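Local atomic coordinates of Exo-beta-1,3-galactanase (PDB entry 5FLW), a protein that probably hydrolyses beta-1,3-galactan from the chain end, as a glycoside hydrolase of family 43. Residues G29-A34 against T52-I57; Y184-E189 against S205-W210; N213-S218 against K231-E236. All coordinates share one frame; numbering follows the deposited sequence.

Interaction 1. Residues G29-A34 against T52-I57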
loop_
_atom_site.group_PDB
_atom_site.type_symbol
_atom_site.label_atom_id
_atom_site.label_comp_id
_atom_site.label_asym_id
_atom_site.label_seq_id
_atom_site.Cartn_x
_atom_site.Cartn_y
_atom_site.Cartn_z
ATOM N N GLY A 29 16.711 0.153 -9.138
ATOM C CA GLY A 29 17.298 0.421 -10.441
ATOM C C GLY A 29 16.334 1.215 -11.320
ATOM O O GLY A 29 15.720 2.213 -10.902
ATOM N N ASP A 30 16.158 0.753 -12.555
ATOM C CA ASP A 30 15.304 1.422 -13.520
ATOM C C ASP A 30 13.920 0.762 -13.649
ATOM O O ASP A 30 13.155 1.104 -14.563
ATOM C CB ASP A 30 16.026 1.461 -14.872
ATOM C CG ASP A 30 16.130 0.066 -15.526
ATOM O OD1 ASP A 30 15.853 -0.956 -14.851
ATOM O OD2 ASP A 30 16.491 -0.012 -16.732
ATOM N N THR A 31 13.578 -0.152 -12.737
ATOM C CA THR A 31 12.396 -0.994 -12.858
ATOM C C THR A 31 11.504 -0.853 -11.631
ATOM O O THR A 31 11.998 -0.803 -10.497
ATOM C CB THR A 31 12.865 -2.439 -13.034
ATOM O OG1 THR A 31 13.638 -2.522 -14.237
ATOM C CG2 THR A 31 11.704 -3.420 -13.082
ATOM N N TRP A 32 10.184 -0.791 -11.858
ATOM C CA TRP A 32 9.192 -0.806 -10.790
ATOM C C TRP A 32 8.839 -2.243 -10.418
ATOM O O TRP A 32 8.611 -3.079 -11.296
ATOM C CB TRP A 32 7.926 -0.044 -11.192
ATOM C CG TRP A 32 8.133 1.471 -11.144
ATOM C CD1 TRP A 32 8.457 2.295 -12.186
ATOM C CD2 TRP A 32 8.033 2.307 -9.984
ATOM N NE1 TRP A 32 8.580 3.599 -11.742
ATOM C CE2 TRP A 32 8.315 3.630 -10.396
ATOM C CE3 TRP A 32 7.710 2.065 -8.641
ATOM C CZ2 TRP A 32 8.293 4.709 -9.514
ATOM C CZ3 TRP A 32 7.702 3.147 -7.750
ATOM C CH2 TRP A 32 7.985 4.450 -8.197
ATOM N N TYR A 33 8.804 -2.518 -9.117
ATOM C CA TYR A 33 8.411 -3.815 -8.585
ATOM C C TYR A 33 7.104 -3.654 -7.823
ATOM O O TYR A 33 7.039 -2.860 -6.876
ATOM C CB TYR A 33 9.480 -4.344 -7.623
ATOM C CG TYR A 33 10.759 -4.728 -8.317
ATOM C CD1 TYR A 33 11.595 -3.757 -8.855
ATOM C CD2 TYR A 33 11.118 -6.075 -8.460
ATOM C CE1 TYR A 33 12.776 -4.100 -9.514
ATOM C CE2 TYR A 33 12.299 -6.441 -9.118
ATOM C CZ TYR A 33 13.120 -5.442 -9.650
ATOM O OH TYR A 33 14.299 -5.758 -10.305
ATOM N N ALA A 34 6.086 -4.426 -8.204
ATOM C CA ALA A 34 4.815 -4.478 -7.481
ATOM C C ALA A 34 4.720 -5.785 -6.695
ATOM O O ALA A 34 5.114 -6.850 -7.190
ATOM C CB ALA A 34 3.627 -4.385 -8.450
ATOM N N THR A 52 6.945 -6.855 -12.428
ATOM C CA THR A 52 7.766 -5.697 -12.759
ATOM C C THR A 52 7.214 -4.956 -13.974
ATOM O O THR A 52 6.529 -5.531 -14.834
ATOM C CB THR A 52 9.232 -6.065 -13.012
ATOM O OG1 THR A 52 9.286 -7.121 -13.977
ATOM C CG2 THR A 52 9.908 -6.517 -11.710
ATOM N N THR A 53 7.542 -3.666 -14.042
ATOM C CA THR A 53 7.134 -2.830 -15.164
ATOM C C THR A 53 8.101 -1.664 -15.290
ATOM O O THR A 53 8.741 -1.248 -14.317
ATOM C CB THR A 53 5.683 -2.322 -15.013
ATOM O OG1 THR A 53 5.210 -1.780 -16.252
ATOM C CG2 THR A 53 5.582 -1.258 -13.904
ATOM N N THR A 54 8.188 -1.140 -16.503
ATOM C CA THR A 54 8.803 0.159 -16.702
ATOM C C THR A 54 7.811 1.204 -17.192
ATOM O O THR A 54 8.167 2.391 -17.257
ATOM C CB THR A 54 9.979 0.056 -17.679
ATOM O OG1 THR A 54 9.510 -0.426 -18.947
ATOM C CG2 THR A 54 11.043 -0.907 -17.116
ATOM N N ASP A 55 6.559 0.809 -17.501
ATOM C CA ASP A 55 5.607 1.753 -18.071
ATOM C C ASP A 55 4.218 1.707 -17.452
ATOM O O ASP A 55 3.366 2.509 -17.862
ATOM C CB ASP A 55 5.499 1.589 -19.590
ATOM C CG ASP A 55 5.057 0.191 -20.010
ATOM O OD1 ASP A 55 4.675 -0.631 -19.139
ATOM O OD2 ASP A 55 5.129 -0.067 -21.254
ATOM N N PHE A 56 3.953 0.806 -16.504
ATOM C CA PHE A 56 2.620 0.619 -15.917
ATOM C C PHE A 56 1.580 0.223 -16.959
ATOM O O PHE A 56 0.379 0.375 -16.735
ATOM C CB PHE A 56 2.177 1.831 -15.096
ATOM C CG PHE A 56 3.052 2.087 -13.931
ATOM C CD1 PHE A 56 2.804 1.464 -12.723
ATOM C CD2 PHE A 56 4.164 2.918 -14.049
ATOM C CE1 PHE A 56 3.638 1.683 -11.634
ATOM C CE2 PHE A 56 5.008 3.145 -12.966
ATOM C CZ PHE A 56 4.743 2.515 -11.760
ATOM N N ILE A 57 2.041 -0.304 -18.090
ATOM C CA ILE A 57 1.180 -0.915 -19.106
ATOM C C ILE A 57 1.391 -2.428 -19.148
ATOM O O ILE A 57 0.454 -3.200 -18.923
ATOM C CB ILE A 57 1.382 -0.276 -20.502
ATOM C CG1 ILE A 57 1.276 1.265 -20.448
ATOM C CG2 ILE A 57 0.400 -0.892 -21.536
ATOM C CD1 ILE A 57 1.565 1.972 -21.771
#
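Trp32 and Phe56 meet as an edge-to-face aromatic pair. The edge of the phenyl ring points at the five-membered part of the indole, with the planes 53° apart. Phe56 CZ stands over the indole face, 3.6 Å from Trp32 CG. Thr53 CG2 lies over the centre of one phenyl face. Thr53 OG1 bonds Ala58 O and accepts from Asp55 N (ST turn) and Phe56 N (ST motif), just past the strand.

Tyr33 and Thr52 use the other face of the sheet. Thr52 CG2 makes a CH-pi contact, 3.7 Å from the Tyr33 ring centroid. Thr52 OG1 takes the place between backbone N and carbonyl carbon (chi1 52°), where it bonds His62; CG2 is left beside the backbone N, over the tyrosine. Thr31 CG2 closes on Thr52 CB at 3.6 Å.

Trp32 and Thr53 are an antiparallel hydrogen-bonded pair. Trp32 N donates to Thr53 O at 2.9 Å, and Thr53 N returns a bond to Trp32 O at 3.0 Å. This hairpin supplies the two inner strands of a four-stranded propeller blade, 31-37 and 48-53. Strands 24-28 and 60-66 flank it, and Leu25 of the first touches Phe56.

Interaction 2. Residues Y184-E189 against S205-W210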
loop_
_atom_site.group_PDB
_atom_site.type_symbol
_atom_site.label_atom_id
_atom_site.label_comp_id
_atom_site.label_asym_id
_atom_site.label_seq_id
_atom_site.Cartn_x
_atom_site.Cartn_y
_atom_site.Cartn_z
ATOM N N TYR A 184 -13.148 12.542 13.220
ATOM C CA TYR A 184 -13.356 11.113 12.951
ATOM C C TYR A 184 -12.787 10.375 14.152
ATOM O O TYR A 184 -11.778 10.819 14.723
ATOM C CB TYR A 184 -12.601 10.676 11.684
ATOM C CG TYR A 184 -13.167 9.471 10.938
ATOM C CD1 TYR A 184 -14.521 9.409 10.581
ATOM C CD2 TYR A 184 -12.327 8.427 10.520
ATOM C CE1 TYR A 184 -15.038 8.313 9.855
ATOM C CE2 TYR A 184 -12.826 7.331 9.795
ATOM C CZ TYR A 184 -14.178 7.276 9.469
ATOM O OH TYR A 184 -14.660 6.189 8.762
ATOM N N PRO A 185 -13.423 9.274 14.575
ATOM C CA PRO A 185 -12.940 8.530 15.749
ATOM C C PRO A 185 -11.770 7.605 15.454
ATOM O O PRO A 185 -11.297 6.927 16.378
ATOM C CB PRO A 185 -14.174 7.707 16.182
ATOM C CG PRO A 185 -15.316 8.142 15.303
ATOM C CD PRO A 185 -14.675 8.700 14.051
ATOM N N TYR A 186 -11.301 7.558 14.202
ATOM C CA TYR A 186 -10.303 6.588 13.786
ATOM C C TYR A 186 -9.297 7.252 12.867
ATOM O O TYR A 186 -9.549 8.322 12.301
ATOM C CB TYR A 186 -10.957 5.461 12.966
ATOM C CG TYR A 186 -12.124 4.844 13.665
ATOM C CD1 TYR A 186 -11.912 3.958 14.714
ATOM C CD2 TYR A 186 -13.444 5.172 13.305
ATOM C CE1 TYR A 186 -12.967 3.389 15.393
ATOM C CE2 TYR A 186 -14.520 4.607 13.983
ATOM C CZ TYR A 186 -14.265 3.706 15.028
ATOM O OH TYR A 186 -15.292 3.110 15.728
ATOM N N GLY A 187 -8.169 6.571 12.680
ATOM C CA GLY A 187 -7.316 6.882 11.558
ATOM C C GLY A 187 -7.941 6.355 10.275
ATOM O O GLY A 187 -8.928 5.616 10.283
ATOM N N LEU A 188 -7.346 6.723 9.156
ATOM C CA LEU A 188 -7.825 6.250 7.874
ATOM C C LEU A 188 -7.026 4.997 7.538
ATOM O O LEU A 188 -5.877 4.864 7.953
ATOM C CB LEU A 188 -7.622 7.320 6.802
ATOM C CG LEU A 188 -8.395 8.628 6.995
ATOM C CD1 LEU A 188 -8.392 9.446 5.714
ATOM C CD2 LEU A 188 -9.816 8.349 7.454
ATOM N N GLU A 189 -7.723 4.176 6.777
ATOM C CA GLU A 189 -6.950 2.967 6.510
ATOM C C GLU A 189 -6.208 3.035 5.173
ATOM O O GLU A 189 -6.127 4.099 4.570
ATOM C CB GLU A 189 -7.766 1.685 6.694
ATOM C CG GLU A 189 -8.940 1.524 5.761
ATOM C CD GLU A 189 -9.770 0.293 6.081
ATOM O OE1 GLU A 189 -9.283 -0.616 6.784
ATOM O OE2 GLU A 189 -10.914 0.234 5.613
ATOM N N SER A 205 -8.130 5.988 3.367
ATOM C CA SER A 205 -9.545 5.761 3.097
ATOM C C SER A 205 -10.364 5.729 4.385
ATOM O O SER A 205 -9.893 5.266 5.434
ATOM C CB SER A 205 -9.765 4.451 2.332
ATOM O OG SER A 205 -9.069 3.375 2.936
ATOM N N GLN A 206 -11.603 6.214 4.298
ATOM C CA GLN A 206 -12.494 6.083 5.448
ATOM C C GLN A 206 -12.825 4.607 5.669
ATOM O O GLN A 206 -12.543 3.747 4.829
ATOM C CB GLN A 206 -13.762 6.938 5.289
ATOM C CG GLN A 206 -13.458 8.384 4.924
ATOM C CD GLN A 206 -14.724 9.238 4.811
ATOM O OE1 GLN A 206 -14.935 9.957 3.820
ATOM N NE2 GLN A 206 -15.585 9.162 5.808
ATOM N N LEU A 207 -13.405 4.320 6.837
ATOM C CA LEU A 207 -13.769 2.962 7.250
ATOM C C LEU A 207 -15.248 2.806 6.914
ATOM O O LEU A 207 -16.125 3.154 7.710
ATOM C CB LEU A 207 -13.505 2.766 8.745
ATOM C CG LEU A 207 -12.069 3.055 9.210
ATOM C CD1 LEU A 207 -11.925 2.827 10.707
ATOM C CD2 LEU A 207 -11.076 2.204 8.484
ATOM N N THR A 208 -15.529 2.310 5.712
ATOM C CA THR A 208 -16.907 2.122 5.258
ATOM C C THR A 208 -17.091 0.723 4.682
ATOM O O THR A 208 -17.882 0.513 3.770
ATOM C CB THR A 208 -17.312 3.171 4.198
ATOM O OG1 THR A 208 -16.515 3.007 3.020
ATOM C CG2 THR A 208 -17.120 4.578 4.735
ATOM N N SER A 209 -16.344 -0.223 5.238
ATOM C CA SER A 209 -16.374 -1.617 4.810
ATOM C C SER A 209 -16.189 -1.790 3.302
ATOM O O SER A 209 -15.258 -1.243 2.734
ATOM C CB SER A 209 -17.609 -2.359 5.334
ATOM O OG SER A 209 -18.825 -1.713 5.003
ATOM N N TRP A 210 -17.065 -2.557 2.659
ATOM C CA TRP A 210 -16.937 -2.794 1.219
ATOM C C TRP A 210 -17.245 -1.575 0.350
ATOM O O TRP A 210 -16.728 -1.458 -0.755
ATOM C CB TRP A 210 -17.755 -4.015 0.791
ATOM C CG TRP A 210 -17.219 -5.291 1.364
ATOM C CD1 TRP A 210 -17.609 -5.891 2.517
ATOM C CD2 TRP A 210 -16.177 -6.108 0.819
ATOM N NE1 TRP A 210 -16.883 -7.037 2.726
ATOM C CE2 TRP A 210 -15.999 -7.194 1.694
ATOM C CE3 TRP A 210 -15.382 -6.031 -0.328
ATOM C CZ2 TRP A 210 -15.062 -8.192 1.464
ATOM C CZ3 TRP A 210 -14.451 -7.025 -0.556
ATOM C CH2 TRP A 210 -14.301 -8.091 0.332
HETATM O O HOH W 1 -16.989 6.300 7.931
HETATM O O HOH W 2 -13.664 -0.681 6.961
HETATM O O HOH W 3 -12.652 1.523 3.431
HETATM O O HOH W 4 -13.980 0.386 4.580
#
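Glu189 and Ser205 form the antiparallel hydrogen-bonded pair from which two loops of a propeller blade spread. Glu189 N donates to Ser205 O at 2.8 Å. Ser205 N answers with a 3.0 Å bond to Glu189 O. The Ser205 hydroxyl bonds Ser190 and Gln244. Beside the pair, Leu188 CD2 rests near Gln206 CA.

Leu207 gives the largest single share of the contact, and its two methyls go to different partners. Leu207 CD2 presses on the carboxylate end of Glu189, 3.3 Å from Glu189 CD. Leu207 CD1 packs on Tyr186, 3.6 Å from both Tyr186 CB and Tyr186 CG. It also lies near Gly187 O, a buried carbonyl with no polar partner in the model. The backbone of Leu207 is held as well. Leu207 N donates to Tyr184 OH at 3.0 Å, with an N-H...O angle of 158°, and approaches at the ring edge, near its plane.

Family 43 enzymes are five-bladed beta-propellers whose active-site pocket opens at one end of the propeller axis and is rich in acidic groups. The closeness of Glu189 OE1 to Asp138 OD2 is consistent with such a pocket.

Glu189 CG sits between the backbone N and the carbonyl carbon (chi1 63°), and the chain runs extended beyond it. The carboxylate thus reaches past Leu207 to a group of waters. Glu189 OE2 accepts from three of them. One also donates to Gln206 O at 2.6 Å. A second accepts from Thr208 N at 2.7 Å and donates to Ser209 O. The third accepts from Ser209 N.

Interaction 3. Residues N213-S218 against K231-E236. Unlike the reference sequence in segment 231-236: Glu236 (reference Lys).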
loop_
_atom_site.group_PDB
_atom_site.type_symbol
_atom_site.label_atom_id
_atom_site.label_comp_id
_atom_site.label_asym_id
_atom_site.label_seq_id
_atom_site.Cartn_x
_atom_site.Cartn_y
_atom_site.Cartn_z
ATOM N N ASN A 213 -15.555 5.257 -0.572
ATOM C CA ASN A 213 -15.825 6.524 0.089
ATOM C C ASN A 213 -14.904 7.592 -0.479
ATOM O O ASN A 213 -13.989 7.310 -1.262
ATOM C CB ASN A 213 -15.651 6.401 1.626
ATOM C CG ASN A 213 -14.232 5.959 2.037
ATOM O OD1 ASN A 213 -13.286 6.743 1.995
ATOM N ND2 ASN A 213 -14.107 4.714 2.476
ATOM N N ASP A 214 -15.149 8.835 -0.068
ATOM C CA ASP A 214 -14.289 9.943 -0.468
ATOM C C ASP A 214 -13.030 9.869 0.392
ATOM O O ASP A 214 -13.049 10.193 1.591
ATOM C CB ASP A 214 -15.015 11.275 -0.302
ATOM C CG ASP A 214 -16.162 11.451 -1.284
ATOM O OD1 ASP A 214 -16.126 10.873 -2.406
ATOM O OD2 ASP A 214 -17.101 12.216 -0.940
ATOM N N ASN A 215 -11.931 9.408 -0.217
ATOM C CA ASN A 215 -10.663 9.295 0.485
ATOM C C ASN A 215 -10.070 10.693 0.736
ATOM O O ASN A 215 -10.443 11.687 0.098
ATOM C CB ASN A 215 -9.681 8.439 -0.318
ATOM C CG ASN A 215 -10.133 6.962 -0.492
ATOM O OD1 ASN A 215 -9.475 6.210 -1.211
ATOM N ND2 ASN A 215 -11.243 6.563 0.138
ATOM N N LYS A 216 -9.124 10.764 1.682
ATOM C CA LYS A 216 -8.603 12.064 2.098
ATOM C C LYS A 216 -7.085 12.034 2.263
ATOM O O LYS A 216 -6.447 10.967 2.312
ATOM C CB LYS A 216 -9.249 12.534 3.410
ATOM C CG LYS A 216 -10.740 12.463 3.434
ATOM C CD LYS A 216 -11.289 13.146 4.683
ATOM C CE LYS A 216 -12.794 13.235 4.629
ATOM N NZ LYS A 216 -13.387 13.811 5.870
ATOM N N TYR A 217 -6.511 13.242 2.385
ATOM C CA TYR A 217 -5.080 13.397 2.619
ATOM C C TYR A 217 -4.796 14.483 3.660
ATOM O O TYR A 217 -5.612 15.388 3.915
ATOM C CB TYR A 217 -4.305 13.652 1.314
ATOM C CG TYR A 217 -4.472 15.061 0.772
ATOM C CD1 TYR A 217 -5.672 15.460 0.171
ATOM C CD2 TYR A 217 -3.447 15.998 0.875
ATOM C CE1 TYR A 217 -5.855 16.755 -0.318
ATOM C CE2 TYR A 217 -3.613 17.311 0.388
ATOM C CZ TYR A 217 -4.816 17.679 -0.211
ATOM O OH TYR A 217 -4.974 18.965 -0.706
ATOM N N SER A 218 -3.601 14.387 4.250
ATOM C CA SER A 218 -3.087 15.351 5.211
ATOM C C SER A 218 -1.629 15.622 4.860
ATOM O O SER A 218 -0.973 14.790 4.227
ATOM C CB SER A 218 -3.230 14.804 6.638
ATOM O OG SER A 218 -2.723 15.682 7.610
ATOM N N LYS A 231 -8.471 16.411 4.108
ATOM C CA LYS A 231 -9.172 16.988 2.967
ATOM C C LYS A 231 -9.366 15.994 1.838
ATOM O O LYS A 231 -8.631 15.027 1.705
ATOM C CB LYS A 231 -8.390 18.175 2.411
ATOM C CG LYS A 231 -8.311 19.378 3.328
ATOM C CD LYS A 231 -7.494 20.483 2.686
ATOM C CE LYS A 231 -7.424 21.707 3.582
ATOM N NZ LYS A 231 -6.605 22.782 2.966
ATOM N N LEU A 232 -10.371 16.089 1.123
ATOM C CA LEU A 232 -10.611 15.214 -0.005
ATOM C C LEU A 232 -9.661 15.560 -1.138
ATOM O O LEU A 232 -9.360 16.725 -1.356
ATOM C CB LEU A 232 -12.034 15.445 -0.529
ATOM C CG LEU A 232 -13.223 14.594 -0.080
ATOM C CD1 LEU A 232 -13.564 14.854 1.374
ATOM C CD2 LEU A 232 -14.437 14.864 -0.958
ATOM N N PHE A 233 -9.185 14.554 -1.862
ATOM C CA PHE A 233 -8.388 14.801 -3.070
ATOM C C PHE A 233 -9.102 14.536 -4.397
ATOM O O PHE A 233 -8.617 14.993 -5.442
ATOM C CB PHE A 233 -7.012 14.098 -3.045
ATOM C CG PHE A 233 -7.065 12.612 -2.787
ATOM C CD1 PHE A 233 -7.076 12.107 -1.487
ATOM C CD2 PHE A 233 -7.095 11.717 -3.849
ATOM C CE1 PHE A 233 -7.130 10.727 -1.243
ATOM C CE2 PHE A 233 -7.149 10.315 -3.620
ATOM C CZ PHE A 233 -7.162 9.835 -2.316
ATOM N N ALA A 234 -10.205 13.795 -4.394
ATOM C CA ALA A 234 -11.092 13.616 -5.535
ATOM C C ALA A 234 -12.407 14.371 -5.307
ATOM O O ALA A 234 -12.696 14.818 -4.191
ATOM C CB ALA A 234 -11.375 12.122 -5.731
ATOM N N PRO A 235 -13.235 14.529 -6.349
ATOM C CA PRO A 235 -14.465 15.319 -6.173
ATOM C C PRO A 235 -15.381 14.706 -5.120
ATOM O O PRO A 235 -15.442 13.484 -4.922
ATOM C CB PRO A 235 -15.099 15.303 -7.564
ATOM C CG PRO A 235 -13.989 15.011 -8.500
ATOM C CD PRO A 235 -12.981 14.196 -7.772
ATOM N N GLU A 236 -16.066 15.586 -4.410
ATOM C CA GLU A 236 -17.022 15.149 -3.411
ATOM C C GLU A 236 -18.098 14.280 -4.039
ATOM O O GLU A 236 -18.703 14.653 -5.051
ATOM C CB GLU A 236 -17.641 16.371 -2.735
ATOM C CG GLU A 236 -18.610 16.058 -1.615
ATOM C CD GLU A 236 -19.067 17.303 -0.879
ATOM O OE1 GLU A 236 -19.187 18.387 -1.532
ATOM O OE2 GLU A 236 -19.363 17.176 0.349
HETATM O O HOH W 5 -14.015 11.384 -3.713
HETATM O O HOH W 6 -11.590 12.300 -2.241
HETATM O O HOH W 7 -7.532 19.604 -1.546
HETATM O O HOH W 8 -4.659 21.916 0.710
#
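Tyr217 OH is gripped by several groups, and one of them leads across to Lys231. It bonds Ala290 N and a water 2.8 Å away. A second, longer water contact joins it to the lysine, since that water accepts from Lys231 NZ at 3.1 Å. Tyr217 and Lys231 lie on a beta hairpin, strands 216-220 and 231-232, the latter the outermost strand of a four-stranded propeller blade. They are its antiparallel hydrogen-bonded pair. Tyr217 N donates to Lys231 O at 2.9 Å, and Lys231 N to Tyr217 O at 3.0 Å.

Tyr217 CG takes the place between backbone N and carbonyl carbon (chi1 75°). This brings the ring back over the hairpin, where Leu232 O lies at its edge. Phe233 CB touches the same ring, 3.7 Å from Tyr217 CD1. Phe233 has a similar first torsion (54°), and its ring edge meets the backbone at Lys216 C. Phe233 CE1 is 3.5 Å from Lys216 N, and Phe233 CZ meets Asn215 CB. Phe203 completes an edge-to-face pair with Phe233.

Leu232 crosses the contact with both methyls. Leu232 CD2 lies 3.7 Å from Asp214 CB, while Leu232 CD1 meets the aliphatic end of Lys216 at CE. Swapping in a glycine would probably leave the Asp214 CB and the Lys216 methylene without their apolar cover. The Asp214 carboxylate itself is fixed by the backbone, with OD1 bonded to Lys239 N and OD2 to Gly237 N. On the backbone side of Leu232, its CA points its hydrogen at Asn215 O, 3.5 Å away, with an angle of 156° at the hydrogen.

Interactions 2 and 3 belong to one blade, with strands 191-196, 199-205, 216-220 and 231-232 in that order. Their centres are 12 Å apart, and they touch. Asn213 joins them: its OD1 probably accepts from Gln206 N at 2.9 Å, and its ND2 probably bonds Thr208 OG1 at 3.0 Å. Asn215 ND2 also packs on Ser205 CB. Interaction 1 lies in another blade, earlier in the chain. Its centre is about 30 Å from that of interaction 2, on the opposite side of the chain's centre, and about 27 Å from that of interaction 3. Of the three, interaction 2 holds the acidic side chain, Glu189, that probably faces the substrate pocket.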